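PDB 6I60: alpha-rhamnosidase from Dictyoglomus thermophilum, which probably hydrolyses terminal non-reducing alpha-L-rhamnose residues of alpha-L-rhamnosides. Local coordinates for residues T618-P621 and K622-G626; L726-L730 and N731-E735; K743-L746 and E747-I751. All blocks are in the same frame, centred on the assembly; numbering follows the deposited sequence.

The three contacts follow one another along the six-hairpin glycosidase region. Contact 1 is the loop that leads into helix 626-648. Contact 2 ends helix 722-729, and contact 3 is a stretch of the next helix, 738-750. Contacts 2 and 3 have centres 16 Å apart and touch: Leu-728 CD1 lies 4.3 Å from Leu-745 CD2. Contact 1 touches neither. Its centre is 20 Å from that of contact 2 and 19 Å from that of contact 3. It still meets helix 722-729 through Asp-623 and Ser-625. Contact 2 packs on helix 651-672, the helix whose Tyr-656, Glu-659 and Leu-660 line a pocket holding 2-(2-ethoxyethoxy)ethanol.

Contact 1 of 3, residues T618-P621 and K622-G626; sequences TVRP and KDNSG
Lys-622 lays its CG against the methyl group of Thr-618, with CG2 and CG 3.5 Å apart. Its CD continues past the threonine CB. The bent lysine chain then carries NZ to Asp-758, a salt bridge, and to the carbonyl of Pro-616. The Thr-618 hydroxyl, with OG1 opposite the backbone N (chi1 -163°), gives a 2.6 Å hydrogen bond from OG1 to Arg-620 O, in the carbonyl plane. Were Thr-618 an alanine, the Arg-620 carbonyl would probably lose this donor and the lysine methylenes would have only CB to lie on. The chain turns at Lys-622 and Asp-623. Asp-623 brings OD1 to within 3.4 Å of Pro-621 CB, while OD2 bonds Ser-720. Asn-624 follows with positive phi; its OD1 lies near the edge of the Arg-620 guanidinium, but at 4.3 Å from NH1. Ser-625 OG donates to Asp-623 OD1 over 3.0 Å, arriving from above the carboxylate plane, and passes by Pro-621 CB. Gly-626 begins helix 626-648. The chemistry is mixed: the lysine methylenes pack on Thr-618 and Pro-621 CB lies against polar side-chain atoms, whereas both Asp-623 oxygens and the lysine amine are held by polar partners, which ties this helix entry to neighbouring loops.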
loop_
_atom_site.group_PDB
_atom_site.type_symbol
_atom_site.label_atom_id
_atom_site.label_comp_id
_atom_site.label_asym_id
_atom_site.label_seq_id
_atom_site.Cartn_x
_atom_site.Cartn_y
_atom_site.Cartn_z
ATOM N N THR A 618 -16.129 7.481 -22.110
ATOM C CA THR A 618 -16.363 6.071 -22.389
ATOM C C THR A 618 -15.960 5.255 -21.168
ATOM O O THR A 618 -15.334 5.761 -20.233
ATOM C CB THR A 618 -15.581 5.608 -23.621
ATOM O OG1 THR A 618 -16.126 4.373 -24.101
ATOM C CG2 THR A 618 -14.117 5.405 -23.262
ATOM N N VAL A 619 -16.338 3.981 -21.195
ATOM C CA VAL A 619 -15.868 2.986 -20.240
ATOM C C VAL A 619 -14.983 1.950 -20.926
ATOM O O VAL A 619 -13.853 1.707 -20.502
ATOM C CB VAL A 619 -17.055 2.313 -19.515
ATOM C CG1 VAL A 619 -16.615 1.028 -18.853
ATOM C CG2 VAL A 619 -17.659 3.257 -18.487
ATOM N N ARG A 620 -15.483 1.340 -22.000
ATOM C CA ARG A 620 -14.666 0.505 -22.864
ATOM C C ARG A 620 -13.909 1.381 -23.863
ATOM O O ARG A 620 -14.417 2.420 -24.291
ATOM C CB ARG A 620 -15.536 -0.503 -23.611
ATOM C CG ARG A 620 -16.825 0.085 -24.176
ATOM C CD ARG A 620 -17.261 -0.625 -25.455
ATOM N NE ARG A 620 -16.491 -0.193 -26.619
ATOM C CZ ARG A 620 -16.761 0.893 -27.339
ATOM N NH1 ARG A 620 -16.002 1.206 -28.380
ATOM N NH2 ARG A 620 -17.791 1.665 -27.019
ATOM N N PRO A 621 -12.694 0.985 -24.243
ATOM C CA PRO A 621 -11.882 1.836 -25.126
ATOM C C PRO A 621 -12.578 2.123 -26.452
ATOM O O PRO A 621 -13.175 1.239 -27.069
ATOM C CB PRO A 621 -10.603 1.016 -25.329
ATOM C CG PRO A 621 -10.543 0.104 -24.142
ATOM C CD PRO A 621 -11.967 -0.219 -23.805
ATOM N N LYS A 622 -12.497 3.385 -26.885
ATOM C CA LYS A 622 -13.130 3.801 -28.132
ATOM C C LYS A 622 -12.268 3.525 -29.353
ATOM O O LYS A 622 -12.791 3.516 -30.473
ATOM C CB LYS A 622 -13.460 5.294 -28.099
ATOM C CG LYS A 622 -13.737 5.849 -26.721
ATOM C CD LYS A 622 -14.099 7.323 -26.778
ATOM C CE LYS A 622 -12.933 8.167 -27.264
ATOM N NZ LYS A 622 -12.231 8.849 -26.137
ATOM N N ASP A 623 -10.968 3.314 -29.169
ATOM C CA ASP A 623 -10.038 3.136 -30.274
ATOM C C ASP A 623 -9.818 1.675 -30.644
ATOM O O ASP A 623 -8.976 1.390 -31.501
ATOM C CB ASP A 623 -8.696 3.788 -29.934
ATOM C CG ASP A 623 -8.280 3.543 -28.496
ATOM O OD1 ASP A 623 -9.016 2.839 -27.774
ATOM O OD2 ASP A 623 -7.217 4.055 -28.087
ATOM N N ASN A 624 -10.555 0.750 -30.025
ATOM C CA ASN A 624 -10.371 -0.686 -30.238
ATOM C C ASN A 624 -8.914 -1.083 -30.014
ATOM O O ASN A 624 -8.297 -1.784 -30.820
ATOM C CB ASN A 624 -10.850 -1.103 -31.630
ATOM C CG ASN A 624 -12.354 -1.248 -31.704
ATOM O OD1 ASN A 624 -13.073 -0.839 -30.790
ATOM N ND2 ASN A 624 -12.841 -1.832 -32.793
ATOM N N SER A 625 -8.361 -0.614 -28.896
ATOM C CA SER A 625 -6.957 -0.804 -28.564
ATOM C C SER A 625 -6.730 -1.935 -27.571
ATOM O O SER A 625 -5.592 -2.142 -27.139
ATOM C CB SER A 625 -6.371 0.496 -28.007
ATOM O OG SER A 625 -7.024 0.882 -26.806
ATOM N N GLY A 626 -7.779 -2.672 -27.204
ATOM C CA GLY A 626 -7.627 -3.711 -26.197
ATOM C C GLY A 626 -6.605 -4.765 -26.580
ATOM O O GLY A 626 -5.810 -5.203 -25.745
#

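Contact 2 of 3, residues L726-L730 and N731-E735; sequences LPLYL and NLVPE
This is a local contact in which Asn-731, Leu-732 and Val-733 fold back on the last turn of helix 722-729 and close its C-terminal end. The chain then runs on toward helix 738-750. Leu-732 N donates to Pro-727 O over 2.7 Å at an N-H...O angle of 157°, with the donor in the carbonyl plane. Between them Asn-731 takes positive phi (59°). Together these make a Schellman-like C-cap, with the 6-to-1 bond and the positive-phi residue. The apolar pair that goes with such a cap is present too: Pro-727 CB meets Leu-732 CB at 4.1 Å, and Leu-732 CD1 reaches over Pro-727 CA. Leu-732 also touches Leu-730, CG to CB at 4.2 Å. Both Pro-727 and Leu-732 rest on Phe-668 of helix 651-672. Asn-731 bends its amide back over the helix end, where ND2 lies 2.7 Å from Leu-728 O; Tyr-774 OH gives that same carbonyl a weak hydrogen bond. Val-733 has CG2 opposite its own carbonyl carbon. Val-733 CG2 sits 3.6 Å from Pro-727 O and 3.8 Å from Leu-728 CD2. Leu-728 and Val-733 both pack against Val-738 and Val-741 of helix 738-750.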
loop_
_atom_site.group_PDB
_atom_site.type_symbol
_atom_site.label_atom_id
_atom_site.label_comp_id
_atom_site.label_asym_id
_atom_site.label_seq_id
_atom_site.Cartn_x
_atom_site.Cartn_y
_atom_site.Cartn_z
ATOM N N LEU A 726 1.917 3.637 -26.084
ATOM C CA LEU A 726 2.302 2.316 -25.585
ATOM C C LEU A 726 3.488 1.735 -26.348
ATOM O O LEU A 726 4.479 1.352 -25.701
ATOM C CB LEU A 726 1.086 1.383 -25.592
ATOM C CG LEU A 726 0.291 1.323 -24.285
ATOM C CD1 LEU A 726 -0.444 2.630 -24.044
ATOM C CD2 LEU A 726 -0.683 0.158 -24.297
ATOM N N PRO A 727 3.479 1.640 -27.685
ATOM C CA PRO A 727 4.685 1.154 -28.374
ATOM C C PRO A 727 5.865 2.104 -28.259
ATOM O O PRO A 727 7.012 1.656 -28.383
ATOM C CB PRO A 727 4.227 1.001 -29.831
ATOM C CG PRO A 727 3.103 1.950 -29.969
ATOM C CD PRO A 727 2.397 1.941 -28.644
ATOM N N LEU A 728 5.625 3.397 -28.024
ATOM C CA LEU A 728 6.713 4.345 -27.818
ATOM C C LEU A 728 7.314 4.253 -26.421
ATOM O O LEU A 728 8.460 4.671 -26.226
ATOM C CB LEU A 728 6.224 5.774 -28.070
ATOM C CG LEU A 728 6.275 6.269 -29.515
ATOM C CD1 LEU A 728 5.446 7.534 -29.673
ATOM C CD2 LEU A 728 7.712 6.504 -29.954
ATOM N N TYR A 729 6.570 3.720 -25.450
ATOM C CA TYR A 729 7.107 3.561 -24.102
ATOM C C TYR A 729 8.134 2.436 -24.057
ATOM O O TYR A 729 9.294 2.650 -23.687
ATOM C CB TYR A 729 5.969 3.299 -23.112
ATOM C CG TYR A 729 6.426 3.218 -21.672
ATOM C CD1 TYR A 729 6.648 4.371 -20.929
ATOM C CD2 TYR A 729 6.642 1.990 -21.059
ATOM C CE1 TYR A 729 7.069 4.304 -19.615
ATOM C CE2 TYR A 729 7.065 1.912 -19.743
ATOM C CZ TYR A 729 7.276 3.073 -19.026
ATOM O OH TYR A 729 7.697 3.006 -17.717
ATOM N N LEU A 730 7.720 1.226 -24.432
ATOM C CA LEU A 730 8.620 0.082 -24.494
ATOM C C LEU A 730 9.510 0.096 -25.732
ATOM O O LEU A 730 10.291 -0.843 -25.922
ATOM C CB LEU A 730 7.815 -1.220 -24.443
ATOM C CG LEU A 730 7.014 -1.449 -23.156
ATOM C CD1 LEU A 730 6.290 -2.787 -23.193
ATOM C CD2 LEU A 730 7.909 -1.354 -21.927
ATOM N N ASN A 731 9.402 1.129 -26.568
ATOM C CA ASN A 731 10.254 1.314 -27.743
ATOM C C ASN A 731 10.134 0.130 -28.707
ATOM O O ASN A 731 11.117 -0.512 -29.082
ATOM C CB ASN A 731 11.709 1.557 -27.330
ATOM C CG ASN A 731 11.935 2.967 -26.814
ATOM O OD1 ASN A 731 13.035 3.314 -26.382
ATOM N ND2 ASN A 731 10.889 3.789 -26.856
ATOM N N LEU A 732 8.893 -0.146 -29.102
ATOM C CA LEU A 732 8.603 -1.128 -30.136
ATOM C C LEU A 732 8.571 -0.519 -31.531
ATOM O O LEU A 732 8.460 -1.263 -32.511
ATOM C CB LEU A 732 7.263 -1.814 -29.853
ATOM C CG LEU A 732 7.050 -2.312 -28.425
ATOM C CD1 LEU A 732 5.581 -2.612 -28.169
ATOM C CD2 LEU A 732 7.902 -3.540 -28.183
ATOM N N VAL A 733 8.663 0.798 -31.638
ATOM C CA VAL A 733 8.592 1.468 -32.939
ATOM C C VAL A 733 9.920 1.276 -33.664
ATOM O O VAL A 733 10.984 1.471 -33.053
ATOM C CB VAL A 733 8.273 2.950 -32.762
ATOM C CG1 VAL A 733 7.819 3.557 -34.081
ATOM C CG2 VAL A 733 7.215 3.146 -31.681
ATOM N N PRO A 734 9.906 0.883 -34.938
ATOM C CA PRO A 734 11.157 0.829 -35.701
ATOM C C PRO A 734 11.815 2.199 -35.766
ATOM O O PRO A 734 11.147 3.234 -35.795
ATOM C CB PRO A 734 10.708 0.354 -37.088
ATOM C CG PRO A 734 9.421 -0.366 -36.840
ATOM C CD PRO A 734 8.763 0.363 -35.707
ATOM N N GLU A 735 13.150 2.189 -35.792
ATOM C CA GLU A 735 13.916 3.432 -35.749
ATOM C C GLU A 735 13.594 4.345 -36.925
ATOM O O GLU A 735 13.702 5.571 -36.805
ATOM C CB GLU A 735 15.412 3.115 -35.715
ATOM C CG GLU A 735 15.837 2.007 -36.678
ATOM C CD GLU A 735 15.710 0.611 -36.080
ATOM O OE1 GLU A 735 14.759 0.372 -35.303
ATOM O OE2 GLU A 735 16.561 -0.250 -36.393
#

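Contact 3 of 3, residues K743-L746 and E747-I751; sequences KTLL and EDIII
Lys-743 and Glu-747 lie one helical turn apart on the more open side of helix 738-750, and their side chains cross at about a right angle. The lysine CG stands opposite its backbone N (chi1 -167°), and a bend at chi2 swings the rest of the chain across the glutamate. As a result CE, not the amine, makes the nearest side-chain approach, 3.7 Å from Glu-747 CG. Glu-747 is extended beyond CG. Its OE1 stays 4.4 Å from Lys-743 NZ, too far for a salt bridge, although the opposite charges may still attract. On the buried side Leu-745 and Ile-749 form another i to i+4 pair. Leu-745 also has CG opposite the backbone N, whereas Ile-749 sets CG1 beside its own N (chi1 -73°). The two chains approach at a slant, and Leu-745 CD1 and Ile-749 CD1 meet at 3.7 Å.

The backbone bonds are those of an alpha-helix. Glu-747 N bonds Lys-743 O at 2.8 Å, nearly straight at 166°. Asp-748 N bonds Thr-744 O at 3.1 Å, and Ile-749 N bonds Leu-745 O at 3.0 Å. Leu-746 O accepts Ile-750 N at 2.7 Å and, weakly, Ile-749 N.

Helix 738-750 belongs to the helical six-hairpin glycosidase domain and packs against helices 761-773 and 777-784. Leu-745 and Ile-749 both face Leu-771 of helix 761-773, while Leu-746, Ile-749 and Ile-750 all touch Val-779 of helix 777-784. On another side Thr-744 OG1 is held by Asp-740 O, one turn earlier, and by Lys-676 O. Asp-748 turns its carboxylate away from the preceding turn, and its OD2 has a weak hydrogen bond with Gln-721 NE2.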
loop_
_atom_site.group_PDB
_atom_site.type_symbol
_atom_site.label_atom_id
_atom_site.label_comp_id
_atom_site.label_asym_id
_atom_site.label_seq_id
_atom_site.Cartn_x
_atom_site.Cartn_y
_atom_site.Cartn_z
ATOM N N LYS A 743 5.199 12.142 -33.849
ATOM C CA LYS A 743 4.528 13.352 -34.313
ATOM C C LYS A 743 3.016 13.174 -34.334
ATOM O O LYS A 743 2.272 14.105 -34.002
ATOM C CB LYS A 743 5.043 13.744 -35.698
ATOM C CG LYS A 743 4.647 15.153 -36.131
ATOM C CD LYS A 743 4.817 16.154 -34.993
ATOM C CE LYS A 743 4.420 17.562 -35.416
ATOM N NZ LYS A 743 4.108 18.433 -34.244
ATOM N N THR A 744 2.542 11.987 -34.727
ATOM C CA THR A 744 1.109 11.715 -34.682
ATOM C C THR A 744 0.576 11.845 -33.262
ATOM O O THR A 744 -0.546 12.319 -33.049
ATOM C CB THR A 744 0.819 10.320 -35.240
ATOM O OG1 THR A 744 1.542 10.134 -36.463
ATOM C CG2 THR A 744 -0.669 10.145 -35.509
ATOM N N LEU A 745 1.375 11.439 -32.273
ATOM C CA LEU A 745 0.963 11.586 -30.883
ATOM C C LEU A 745 0.912 13.055 -30.475
ATOM O O LEU A 745 -0.041 13.489 -29.815
ATOM C CB LEU A 745 1.914 10.805 -29.975
ATOM C CG LEU A 745 1.758 11.030 -28.472
ATOM C CD1 LEU A 745 0.368 10.618 -28.019
ATOM C CD2 LEU A 745 2.825 10.271 -27.708
ATOM N N LEU A 746 1.924 13.835 -30.864
ATOM C CA LEU A 746 1.960 15.248 -30.502
ATOM C C LEU A 746 0.824 16.021 -31.161
ATOM O O LEU A 746 0.195 16.872 -30.523
ATOM C CB LEU A 746 3.311 15.853 -30.884
ATOM C CG LEU A 746 4.521 15.408 -30.059
ATOM C CD1 LEU A 746 5.822 15.809 -30.742
ATOM C CD2 LEU A 746 4.447 15.978 -28.648
ATOM N N GLU A 747 0.547 15.739 -32.436
ATOM C CA GLU A 747 -0.530 16.445 -33.124
ATOM C C GLU A 747 -1.895 16.069 -32.563
ATOM O O GLU A 747 -2.795 16.915 -32.508
ATOM C CB GLU A 747 -0.467 16.164 -34.625
ATOM C CG GLU A 747 0.814 16.655 -35.283
ATOM C CD GLU A 747 0.818 16.451 -36.784
ATOM O OE1 GLU A 747 1.279 17.362 -37.506
ATOM O OE2 GLU A 747 0.360 15.383 -37.241
ATOM N N ASP A 748 -2.071 14.815 -32.141
ATOM C CA ASP A 748 -3.323 14.434 -31.499
ATOM C C ASP A 748 -3.476 15.104 -30.140
ATOM O O ASP A 748 -4.602 15.360 -29.697
ATOM C CB ASP A 748 -3.401 12.916 -31.359
ATOM C CG ASP A 748 -4.822 12.420 -31.194
ATOM O OD1 ASP A 748 -5.408 11.940 -32.188
ATOM O OD2 ASP A 748 -5.353 12.510 -30.067
ATOM N N ILE A 749 -2.361 15.398 -29.473
ATOM C CA ILE A 749 -2.416 16.063 -28.177
ATOM C C ILE A 749 -2.619 17.563 -28.350
ATOM O O ILE A 749 -3.485 18.167 -27.707
ATOM C CB ILE A 749 -1.140 15.760 -27.371
ATOM C CG1 ILE A 749 -1.149 14.316 -26.865
ATOM C CG2 ILE A 749 -0.994 16.734 -26.214
ATOM C CD1 ILE A 749 0.171 13.882 -26.256
ATOM N N ILE A 750 -1.831 18.183 -29.228
ATOM C CA ILE A 750 -1.837 19.638 -29.335
ATOM C C ILE A 750 -2.973 20.116 -30.230
ATOM O O ILE A 750 -3.754 20.995 -29.849
ATOM C CB ILE A 750 -0.472 20.139 -29.838
ATOM C CG1 ILE A 750 0.637 19.716 -28.873
ATOM C CG2 ILE A 750 -0.491 21.649 -30.010
ATOM C CD1 ILE A 750 2.007 20.231 -29.250
ATOM N N ILE A 751 -3.084 19.554 -31.432
ATOM C CA ILE A 751 -4.075 20.040 -32.390
ATOM C C ILE A 751 -5.451 19.465 -32.082
ATOM O O ILE A 751 -6.417 20.205 -31.862
ATOM C CB ILE A 751 -3.638 19.714 -33.831
ATOM C CG1 ILE A 751 -2.223 20.230 -34.093
ATOM C CG2 ILE A 751 -4.613 20.312 -34.830
ATOM C CD1 ILE A 751 -1.632 19.745 -35.398
#